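Long-range contacts in beta-fructofuranosidase (Bifidobacterium adolescentis, PDB 6NOB), which probably hydrolyses terminal beta-D-fructofuranosides such as sucrose, as a beta-fructofuranosidase of glycoside hydrolase family 32: residues D507-N518 and G609-A619; L526-A537 and E549-G557. One frame throughout, in Å; residues are numbered along the deposited sequence.

Contact 1. Residues D507-N518 and G609-A619; sequences DGGDMVVTAPGN and GADGDGELRIA
Strands 510-515 and 614-619 run antiparallel, their short axes at 160°, and the hydrogen-bonded pairs Met511–Ile618, Val513–Leu616 and Ala515–Gly614 each exchange two backbone bonds. Val512, Thr514, Glu615 and Arg617 share one face, where the Arg617 guanidinium collects three carboxylates round its edge. Arg617 NH1 donates to Asp510 OD2 at 2.9 Å, on the anti lone pair of that oxygen, and to Asp507 OD2 at 3.0 Å, which it meets from above the carboxylate plane. Arg617 NE and NH2 grip Glu615 OE2 side-on, NH2 at 3.0 Å, from the same face of that carboxylate. A bend at chi3 (-75°) in the Arg617 chain turns one guanidinium face onto Val512 CG2, 3.6 Å from CZ. The type I' turn from Asp507 to Asp510 brings both aspartates within reach of the one nitrogen. An alanine in place of Arg617 is likely to leave these three carboxylates without their common counter-charge and to uncover Val512 CG2.

Glu615 OE1 also accepts a hydrogen bond from a water that is in turn bonded to Thr514 OG1. Met511, Val513, Leu616 and Ile618 occupy the other face, directed at strands 519-526 and 624-632 of the facing sheet; Val513 CB and Leu616 CB stand 4.2 Å apart. Beyond the strand pair, Asn518 ND2 donates to a lone pair of Ala610 O at 3.0 Å, while Gly517 N reaches Asp613 OD1 at 3.2 Å. Gly614 passes so close to the Asn518 amide that a side chain there would strike OD1.

The pair thus has one apolar face that belongs to the sandwich core and one ionic face, where a single arginine probably offsets the mutual repulsion of three acidic neighbours.

Contact 2. Residues L526-A537 and E549-G557; sequences LADDADAIMVLA and ELLLQRTDG
Met534 and Leu552 form a hydrogen-bonded pair at the middle of an antiparallel hairpin whose strand axes, 532-537 and 549-555, lie at 172°. Their CB atoms are 4.2 Å apart on the face turned into the sandwich, where Val583 of strand 582-588 touches both side chains. Packing stays close as far as a classic beta bulge, at which Leu536 and Ala537 both confront Leu550: Leu550 O takes Leu536 N at 2.8 Å and Ala537 N only weakly. The extra residue lets the Leu536 side chain join this buried face, its CB 4.1 Å from Leu550 CG. On the reverse face, Val535 CG2 meets Leu551 CD2 at 3.6 Å, and Ile533 CD1 touches Leu551 CD1.

Toward the other end, the buried head of Arg554 is folded under the turn 528-530. A bend at chi3 (63°) directs Arg554 NE and NH2 side-on at Ala530 O; NE, at 2.7 Å, approaches from above the carbonyl plane, whereas NH2 lies on a lone pair. NH2 makes a further, weak bond to Asp528 O, and the carbonyl carbon of Asp529 lies over one guanidinium face. Asp529 OD1 stands 3.5 Å from Arg554 NH1, well out of the guanidinium plane, so this salt bridge is one of charge alone; the stronger partner of the Asp529 carboxylate is Arg581, and Arg554 NH1 donates to Val580 O.

The margin is looser and wet. Asp556 N donates to Asp531 OD1 at 2.9 Å, and waters connect Asp529 and Asp531 with Gly557, while Asp531 OD2 and OD1 of the exposed Asp556 come within 4.1 Å, like charges close together. Hydrophobic side chains thus pack the hairpin from its middle to the bulge, and at the other end the buried guanidinium is hydrogen-bonded mainly by carbonyl oxygens, with Asp529 probably balancing part of its charge.

How the contacts relate
Both contacts lie in one antiparallel sheet of the C-terminal beta-sandwich that accompanies the catalytic beta-propeller in this family, their centres about 15 Å apart. Strands 614-620 and 532-540 are neighbours, joined by backbone bonds from Ile533 N to Ala619 O and from Val535 N to Arg617 O, so the order 510-515, 614-620, 532-540, 547-555 runs through both. Along the chain, contact 2 is a local hairpin nested inside the long loop that contact 1 closes. Contact 1 thus brings a late strand between two earlier ones, and Leu616 and Ile618, meeting Leu536 and Met534, continue the apolar face of this sheet across the boundary.

Contact 1. Residues D507-N518 and G609-A619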
loop_
_atom_site.group_PDB
_atom_site.type_symbol
_atom_site.label_atom_id
_atom_site.label_comp_id
_atom_site.label_asym_id
_atom_site.label_seq_id
_atom_site.Cartn_x
_atom_site.Cartn_y
_atom_site.Cartn_z
ATOM N N ASP A 507 28.608 9.051 -25.182
ATOM C CA ASP A 507 29.274 10.217 -24.604
ATOM C C ASP A 507 30.608 9.750 -24.010
ATOM O O ASP A 507 30.811 9.783 -22.794
ATOM C CB ASP A 507 28.389 10.896 -23.551
ATOM C CG ASP A 507 28.979 12.202 -23.036
ATOM O OD1 ASP A 507 30.037 12.633 -23.544
ATOM O OD2 ASP A 507 28.384 12.798 -22.113
ATOM N N GLY A 508 31.512 9.309 -24.884
ATOM C CA GLY A 508 32.827 8.851 -24.476
ATOM C C GLY A 508 32.801 7.772 -23.413
ATOM O O GLY A 508 33.082 8.043 -22.241
ATOM N N GLY A 509 32.465 6.544 -23.805
ATOM C CA GLY A 509 32.316 5.453 -22.868
ATOM C C GLY A 509 30.997 5.420 -22.129
ATOM O O GLY A 509 30.589 4.346 -21.667
ATOM N N ASP A 510 30.318 6.555 -21.995
ATOM C CA ASP A 510 28.995 6.600 -21.391
ATOM C C ASP A 510 27.928 6.369 -22.452
ATOM O O ASP A 510 28.011 6.905 -23.561
ATOM C CB ASP A 510 28.755 7.950 -20.709
ATOM C CG ASP A 510 29.264 7.987 -19.282
ATOM O OD1 ASP A 510 29.796 6.964 -18.808
ATOM O OD2 ASP A 510 29.126 9.042 -18.630
ATOM N N MET A 511 26.932 5.562 -22.108
ATOM C CA MET A 511 25.719 5.435 -22.905
ATOM C C MET A 511 24.650 6.326 -22.286
ATOM O O MET A 511 24.391 6.242 -21.081
ATOM C CB MET A 511 25.245 3.982 -22.968
ATOM C CG MET A 511 26.265 3.027 -23.574
ATOM S SD MET A 511 25.628 1.354 -23.794
ATOM C CE MET A 511 27.085 0.513 -24.417
ATOM N N VAL A 512 24.049 7.188 -23.102
ATOM C CA VAL A 512 23.149 8.230 -22.622
ATOM C C VAL A 512 21.803 8.080 -23.317
ATOM O O VAL A 512 21.744 7.896 -24.539
ATOM C CB VAL A 512 23.734 9.636 -22.856
ATOM C CG1 VAL A 512 22.772 10.706 -22.363
ATOM C CG2 VAL A 512 25.085 9.772 -22.165
ATOM N N VAL A 513 20.728 8.156 -22.535
ATOM C CA VAL A 513 19.360 8.133 -23.040
ATOM C C VAL A 513 18.616 9.309 -22.422
ATOM O O VAL A 513 18.555 9.430 -21.192
ATOM C CB VAL A 513 18.643 6.811 -22.716
ATOM C CG1 VAL A 513 17.151 6.936 -22.990
ATOM C CG2 VAL A 513 19.238 5.670 -23.523
ATOM N N THR A 514 18.057 10.174 -23.267
ATOM C CA THR A 514 17.228 11.273 -22.789
ATOM C C THR A 514 15.812 10.773 -22.535
ATOM O O THR A 514 15.203 10.141 -23.402
ATOM C CB THR A 514 17.213 12.422 -23.799
ATOM O OG1 THR A 514 18.549 12.894 -24.008
ATOM C CG2 THR A 514 16.356 13.571 -23.287
ATOM N N ALA A 515 15.289 11.058 -21.342
ATOM C CA ALA A 515 13.992 10.541 -20.936
ATOM C C ALA A 515 12.946 11.641 -21.009
ATOM O O ALA A 515 12.967 12.554 -20.169
ATOM C CB ALA A 515 14.065 9.973 -19.522
ATOM N N PRO A 516 12.018 11.600 -21.964
ATOM C CA PRO A 516 10.986 12.646 -22.039
ATOM C C PRO A 516 10.070 12.586 -20.826
ATOM O O PRO A 516 9.585 11.516 -20.450
ATOM C CB PRO A 516 10.231 12.317 -23.333
ATOM C CG PRO A 516 11.117 11.360 -24.082
ATOM C CD PRO A 516 11.874 10.605 -23.037
ATOM N N GLY A 517 9.841 13.745 -20.212
ATOM C CA GLY A 517 9.010 13.815 -19.026
ATOM C C GLY A 517 9.566 13.110 -17.810
ATOM O O GLY A 517 8.837 12.936 -16.829
ATOM N N ASN A 518 10.837 12.699 -17.852
ATOM C CA ASN A 518 11.500 11.999 -16.747
ATOM C C ASN A 518 10.721 10.759 -16.312
ATOM O O ASN A 518 10.627 10.447 -15.123
ATOM C CB ASN A 518 11.743 12.932 -15.560
ATOM C CG ASN A 518 13.006 12.577 -14.800
ATOM O OD1 ASN A 518 13.598 11.521 -15.028
ATOM N ND2 ASN A 518 13.431 13.460 -13.899
ATOM N N GLY A 609 12.783 13.175 -9.027
ATOM C CA GLY A 609 13.589 13.702 -10.104
ATOM C C GLY A 609 13.134 15.086 -10.519
ATOM O O GLY A 609 12.020 15.522 -10.226
ATOM N N ALA A 610 14.023 15.795 -11.208
ATOM C CA ALA A 610 13.705 17.143 -11.659
ATOM C C ALA A 610 12.529 17.120 -12.628
ATOM O O ALA A 610 12.310 16.145 -13.355
ATOM C CB ALA A 610 14.923 17.785 -12.322
ATOM N N ASP A 611 11.755 18.204 -12.623
ATOM C CA ASP A 611 10.649 18.325 -13.561
ATOM C C ASP A 611 11.178 18.489 -14.979
ATOM O O ASP A 611 12.284 18.992 -15.202
ATOM C CB ASP A 611 9.753 19.508 -13.193
ATOM C CG ASP A 611 8.318 19.317 -13.651
ATOM O OD1 ASP A 611 7.839 18.162 -13.665
ATOM O OD2 ASP A 611 7.666 20.323 -13.998
ATOM N N GLY A 612 10.378 18.053 -15.947
ATOM C CA GLY A 612 10.799 18.103 -17.331
ATOM C C GLY A 612 11.473 16.819 -17.765
ATOM O O GLY A 612 11.043 15.729 -17.381
ATOM N N ASP A 613 12.539 16.932 -18.549
ATOM C CA ASP A 613 13.200 15.755 -19.090
ATOM C C ASP A 613 14.212 15.190 -18.099
ATOM O O ASP A 613 14.815 15.918 -17.306
ATOM C CB ASP A 613 13.899 16.092 -20.407
ATOM C CG ASP A 613 12.920 16.348 -21.537
ATOM O OD1 ASP A 613 11.720 16.040 -21.371
ATOM O OD2 ASP A 613 13.355 16.863 -22.591
ATOM N N GLY A 614 14.385 13.869 -18.155
ATOM C CA GLY A 614 15.398 13.177 -17.396
ATOM C C GLY A 614 16.525 12.671 -18.278
ATOM O O GLY A 614 16.652 13.034 -19.449
ATOM N N GLU A 615 17.354 11.812 -17.688
ATOM C CA GLU A 615 18.490 11.252 -18.407
ATOM C C GLU A 615 18.949 9.978 -17.712
ATOM O O GLU A 615 19.039 9.931 -16.483
ATOM C CB GLU A 615 19.648 12.255 -18.497
ATOM C CG GLU A 615 20.998 11.628 -18.826
ATOM C CD GLU A 615 22.012 12.639 -19.337
ATOM O OE1 GLU A 615 21.772 13.234 -20.410
ATOM O OE2 GLU A 615 23.051 12.833 -18.672
ATOM N N LEU A 616 19.230 8.953 -18.512
ATOM C CA LEU A 616 19.799 7.697 -18.040
ATOM C C LEU A 616 21.222 7.578 -18.562
ATOM O O LEU A 616 21.464 7.756 -19.760
ATOM C CB LEU A 616 18.962 6.505 -18.507
ATOM C CG LEU A 616 19.598 5.126 -18.334
ATOM C CD1 LEU A 616 19.730 4.776 -16.856
ATOM C CD2 LEU A 616 18.792 4.071 -19.073
ATOM N N ARG A 617 22.160 7.280 -17.666
ATOM C CA ARG A 617 23.574 7.209 -18.005
ATOM C C ARG A 617 24.117 5.865 -17.547
ATOM O O ARG A 617 23.912 5.473 -16.394
ATOM C CB ARG A 617 24.350 8.362 -17.359
ATOM C CG ARG A 617 25.758 8.559 -17.885
ATOM C CD ARG A 617 26.300 9.929 -17.496
ATOM N NE ARG A 617 25.706 11.001 -18.292
ATOM C CZ ARG A 617 26.295 11.566 -19.342
ATOM N NH1 ARG A 617 27.499 11.163 -19.729
ATOM N NH2 ARG A 617 25.680 12.534 -20.008
ATOM N N ILE A 618 24.797 5.158 -18.448
ATOM C CA ILE A 618 25.254 3.796 -18.202
ATOM C C ILE A 618 26.734 3.703 -18.546
ATOM O O ILE A 618 27.154 4.139 -19.622
ATOM C CB ILE A 618 24.449 2.765 -19.017
ATOM C CG1 ILE A 618 22.955 2.901 -18.725
ATOM C CG2 ILE A 618 24.924 1.351 -18.717
ATOM C CD1 ILE A 618 22.078 2.282 -19.782
ATOM N N ALA A 619 27.514 3.130 -17.633
ATOM C CA ALA A 619 28.933 2.903 -17.849
ATOM C C ALA A 619 29.351 1.666 -17.071
ATOM O O ALA A 619 28.822 1.387 -15.992
ATOM C CB ALA A 619 29.776 4.108 -17.422
HETATM O O HOH W 1 19.735 14.473 -21.726
HETATM O O HOH W 2 16.345 10.985 -15.113
#

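Contact 2. Residues L526-A537 and E549-G557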
loop_
_atom_site.group_PDB
_atom_site.type_symbol
_atom_site.label_atom_id
_atom_site.label_comp_id
_atom_site.label_asym_id
_atom_site.label_seq_id
_atom_site.Cartn_x
_atom_site.Cartn_y
_atom_site.Cartn_z
ATOM N N LEU A 526 24.166 -6.943 -18.853
ATOM C CA LEU A 526 25.593 -6.879 -18.574
ATOM C C LEU A 526 26.234 -8.230 -18.860
ATOM O O LEU A 526 25.627 -9.279 -18.623
ATOM C CB LEU A 526 25.847 -6.471 -17.121
ATOM C CG LEU A 526 25.226 -5.140 -16.688
ATOM C CD1 LEU A 526 25.323 -4.967 -15.183
ATOM C CD2 LEU A 526 25.888 -3.975 -17.406
ATOM N N ALA A 527 27.465 -8.196 -19.366
ATOM C CA ALA A 527 28.163 -9.401 -19.796
ATOM C C ALA A 527 29.071 -9.994 -18.727
ATOM O O ALA A 527 29.604 -11.091 -18.931
ATOM C CB ALA A 527 28.997 -9.108 -21.050
ATOM N N ASP A 528 29.263 -9.313 -17.603
ATOM C CA ASP A 528 30.251 -9.737 -16.619
ATOM C C ASP A 528 29.860 -9.180 -15.256
ATOM O O ASP A 528 28.777 -8.610 -15.083
ATOM C CB ASP A 528 31.650 -9.280 -17.039
ATOM C CG ASP A 528 31.670 -7.843 -17.513
ATOM O OD1 ASP A 528 31.308 -6.950 -16.716
ATOM O OD2 ASP A 528 32.039 -7.607 -18.683
ATOM N N ASP A 529 30.758 -9.339 -14.283
ATOM C CA ASP A 529 30.540 -8.876 -12.919
ATOM C C ASP A 529 31.401 -7.665 -12.577
ATOM O O ASP A 529 31.668 -7.410 -11.398
ATOM C CB ASP A 529 30.807 -10.012 -11.933
ATOM C CG ASP A 529 29.985 -9.890 -10.670
ATOM O OD1 ASP A 529 28.743 -9.975 -10.768
ATOM O OD2 ASP A 529 30.579 -9.704 -9.586
ATOM N N ALA A 530 31.832 -6.910 -13.585
ATOM C CA ALA A 530 32.746 -5.800 -13.374
ATOM C C ALA A 530 32.024 -4.611 -12.743
ATOM O O ALA A 530 30.792 -4.530 -12.722
ATOM C CB ALA A 530 33.394 -5.386 -14.693
ATOM N N ASP A 531 32.821 -3.677 -12.223
ATOM C CA ASP A 531 32.276 -2.456 -11.644
ATOM C C ASP A 531 31.487 -1.680 -12.690
ATOM O O ASP A 531 31.895 -1.577 -13.850
ATOM C CB ASP A 531 33.403 -1.585 -11.087
ATOM C CG ASP A 531 33.922 -2.082 -9.752
ATOM O OD1 ASP A 531 33.466 -3.151 -9.297
ATOM O OD2 ASP A 531 34.791 -1.406 -9.161
ATOM N N ALA A 532 30.346 -1.133 -12.275
ATOM C CA ALA A 532 29.475 -0.421 -13.195
ATOM C C ALA A 532 28.655 0.604 -12.428
ATOM O O ALA A 532 28.475 0.500 -11.212
ATOM C CB ALA A 532 28.552 -1.383 -13.953
ATOM N N ILE A 533 28.149 1.592 -13.162
ATOM C CA ILE A 533 27.366 2.679 -12.584
ATOM C C ILE A 533 26.256 3.057 -13.557
ATOM O O ILE A 533 26.479 3.154 -14.768
ATOM C CB ILE A 533 28.254 3.898 -12.250
ATOM C CG1 ILE A 533 27.410 5.046 -11.697
ATOM C CG2 ILE A 533 29.049 4.344 -13.470
ATOM C CD1 ILE A 533 28.121 5.853 -10.634
ATOM N N MET A 534 25.052 3.257 -13.021
ATOM C CA MET A 534 23.896 3.686 -13.802
ATOM C C MET A 534 23.271 4.892 -13.113
ATOM O O MET A 534 22.670 4.756 -12.043
ATOM C CB MET A 534 22.876 2.554 -13.955
ATOM C CG MET A 534 23.259 1.498 -14.985
ATOM S SD MET A 534 22.141 0.080 -15.001
ATOM C CE MET A 534 20.646 0.821 -15.653
ATOM N N VAL A 535 23.421 6.069 -13.717
ATOM C CA VAL A 535 22.773 7.282 -13.225
ATOM C C VAL A 535 21.316 7.241 -13.674
ATOM O O VAL A 535 21.020 7.357 -14.864
ATOM C CB VAL A 535 23.477 8.543 -13.738
ATOM C CG1 VAL A 535 22.724 9.791 -13.298
ATOM C CG2 VAL A 535 24.922 8.580 -13.260
ATOM N N LEU A 536 20.401 7.072 -12.720
ATOM C CA LEU A 536 18.991 6.916 -13.053
ATOM C C LEU A 536 18.242 8.244 -13.073
ATOM O O LEU A 536 17.377 8.452 -13.931
ATOM C CB LEU A 536 18.322 5.956 -12.065
ATOM C CG LEU A 536 19.046 4.634 -11.790
ATOM C CD1 LEU A 536 18.264 3.792 -10.791
ATOM C CD2 LEU A 536 19.277 3.859 -13.081
ATOM N N ALA A 537 18.552 9.147 -12.145
ATOM C CA ALA A 537 17.850 10.420 -12.069
ATOM C C ALA A 537 18.645 11.386 -11.206
ATOM O O ALA A 537 19.454 10.983 -10.365
ATOM C CB ALA A 537 16.435 10.252 -11.506
ATOM N N GLU A 549 21.157 12.737 -6.412
ATOM C CA GLU A 549 21.539 11.866 -7.514
ATOM C C GLU A 549 21.148 10.444 -7.155
ATOM O O GLU A 549 21.426 9.988 -6.042
ATOM C CB GLU A 549 23.043 11.961 -7.798
ATOM C CG GLU A 549 23.435 11.496 -9.185
ATOM C CD GLU A 549 24.926 11.600 -9.443
ATOM O OE1 GLU A 549 25.707 11.648 -8.468
ATOM O OE2 GLU A 549 25.313 11.634 -10.629
ATOM N N LEU A 550 20.495 9.756 -8.089
ATOM C CA LEU A 550 20.016 8.394 -7.889
ATOM C C LEU A 550 20.801 7.459 -8.798
ATOM O O LEU A 550 20.769 7.610 -10.025
ATOM C CB LEU A 550 18.517 8.293 -8.175
ATOM C CG LEU A 550 17.893 6.899 -8.079
ATOM C CD1 LEU A 550 18.017 6.368 -6.663
ATOM C CD2 LEU A 550 16.437 6.925 -8.525
ATOM N N LEU A 551 21.496 6.493 -8.201
ATOM C CA LEU A 551 22.358 5.587 -8.944
ATOM C C LEU A 551 22.039 4.139 -8.611
ATOM O O LEU A 551 21.620 3.816 -7.497
ATOM C CB LEU A 551 23.842 5.826 -8.638
ATOM C CG LEU A 551 24.341 7.253 -8.443
ATOM C CD1 LEU A 551 25.764 7.229 -7.911
ATOM C CD2 LEU A 551 24.271 8.014 -9.749
ATOM N N LEU A 552 22.243 3.273 -9.598
ATOM C CA LEU A 552 22.525 1.866 -9.359
ATOM C C LEU A 552 24.007 1.656 -9.632
ATOM O O LEU A 552 24.486 1.954 -10.731
ATOM C CB LEU A 552 21.681 0.950 -10.243
ATOM C CG LEU A 552 21.802 -0.525 -9.849
ATOM C CD1 LEU A 552 21.007 -0.822 -8.580
ATOM C CD2 LEU A 552 21.385 -1.443 -10.985
ATOM N N GLN A 553 24.735 1.166 -8.634
ATOM C CA GLN A 553 26.184 1.079 -8.730
ATOM C C GLN A 553 26.652 -0.271 -8.214
ATOM O O GLN A 553 26.199 -0.727 -7.161
ATOM C CB GLN A 553 26.850 2.209 -7.940
ATOM C CG GLN A 553 28.360 2.140 -7.910
ATOM C CD GLN A 553 28.980 3.432 -7.423
ATOM O OE1 GLN A 553 30.024 3.856 -7.917
ATOM N NE2 GLN A 553 28.337 4.069 -6.449
ATOM N N ARG A 554 27.550 -0.905 -8.960
ATOM C CA ARG A 554 28.169 -2.155 -8.549
ATOM C C ARG A 554 29.648 -1.915 -8.291
ATOM O O ARG A 554 30.336 -1.305 -9.115
ATOM C CB ARG A 554 27.992 -3.248 -9.605
ATOM C CG ARG A 554 28.609 -4.576 -9.195
ATOM C CD ARG A 554 28.150 -5.707 -10.093
ATOM N NE ARG A 554 28.569 -5.507 -11.474
ATOM C CZ ARG A 554 28.142 -6.238 -12.497
ATOM N NH1 ARG A 554 27.276 -7.223 -12.293
ATOM N NH2 ARG A 554 28.577 -5.981 -13.722
ATOM N N THR A 555 30.128 -2.393 -7.146
ATOM C CA THR A 555 31.520 -2.214 -6.753
ATOM C C THR A 555 31.989 -3.481 -6.058
ATOM O O THR A 555 31.439 -3.855 -5.017
ATOM C CB THR A 555 31.681 -1.000 -5.834
ATOM O OG1 THR A 555 31.208 0.172 -6.508
ATOM C CG2 THR A 555 33.141 -0.809 -5.464
ATOM N N ASP A 556 32.996 -4.134 -6.637
ATOM C CA ASP A 556 33.563 -5.367 -6.094
ATOM C C ASP A 556 32.477 -6.413 -5.849
ATOM O O ASP A 556 32.391 -7.026 -4.783
ATOM C CB ASP A 556 34.361 -5.088 -4.819
ATOM C CG ASP A 556 35.412 -4.011 -5.012
ATOM O OD1 ASP A 556 35.949 -3.896 -6.135
ATOM O OD2 ASP A 556 35.702 -3.279 -4.041
ATOM N N GLY A 557 31.629 -6.606 -6.859
ATOM C CA GLY A 557 30.613 -7.635 -6.825
ATOM C C GLY A 557 29.340 -7.283 -6.089
ATOM O O GLY A 557 28.373 -8.052 -6.161
HETATM O O HOH W 3 28.840 -10.586 -7.663
HETATM O O HOH W 4 32.157 -5.233 -9.596
HETATM O O HOH W 5 26.761 -8.613 -9.779
#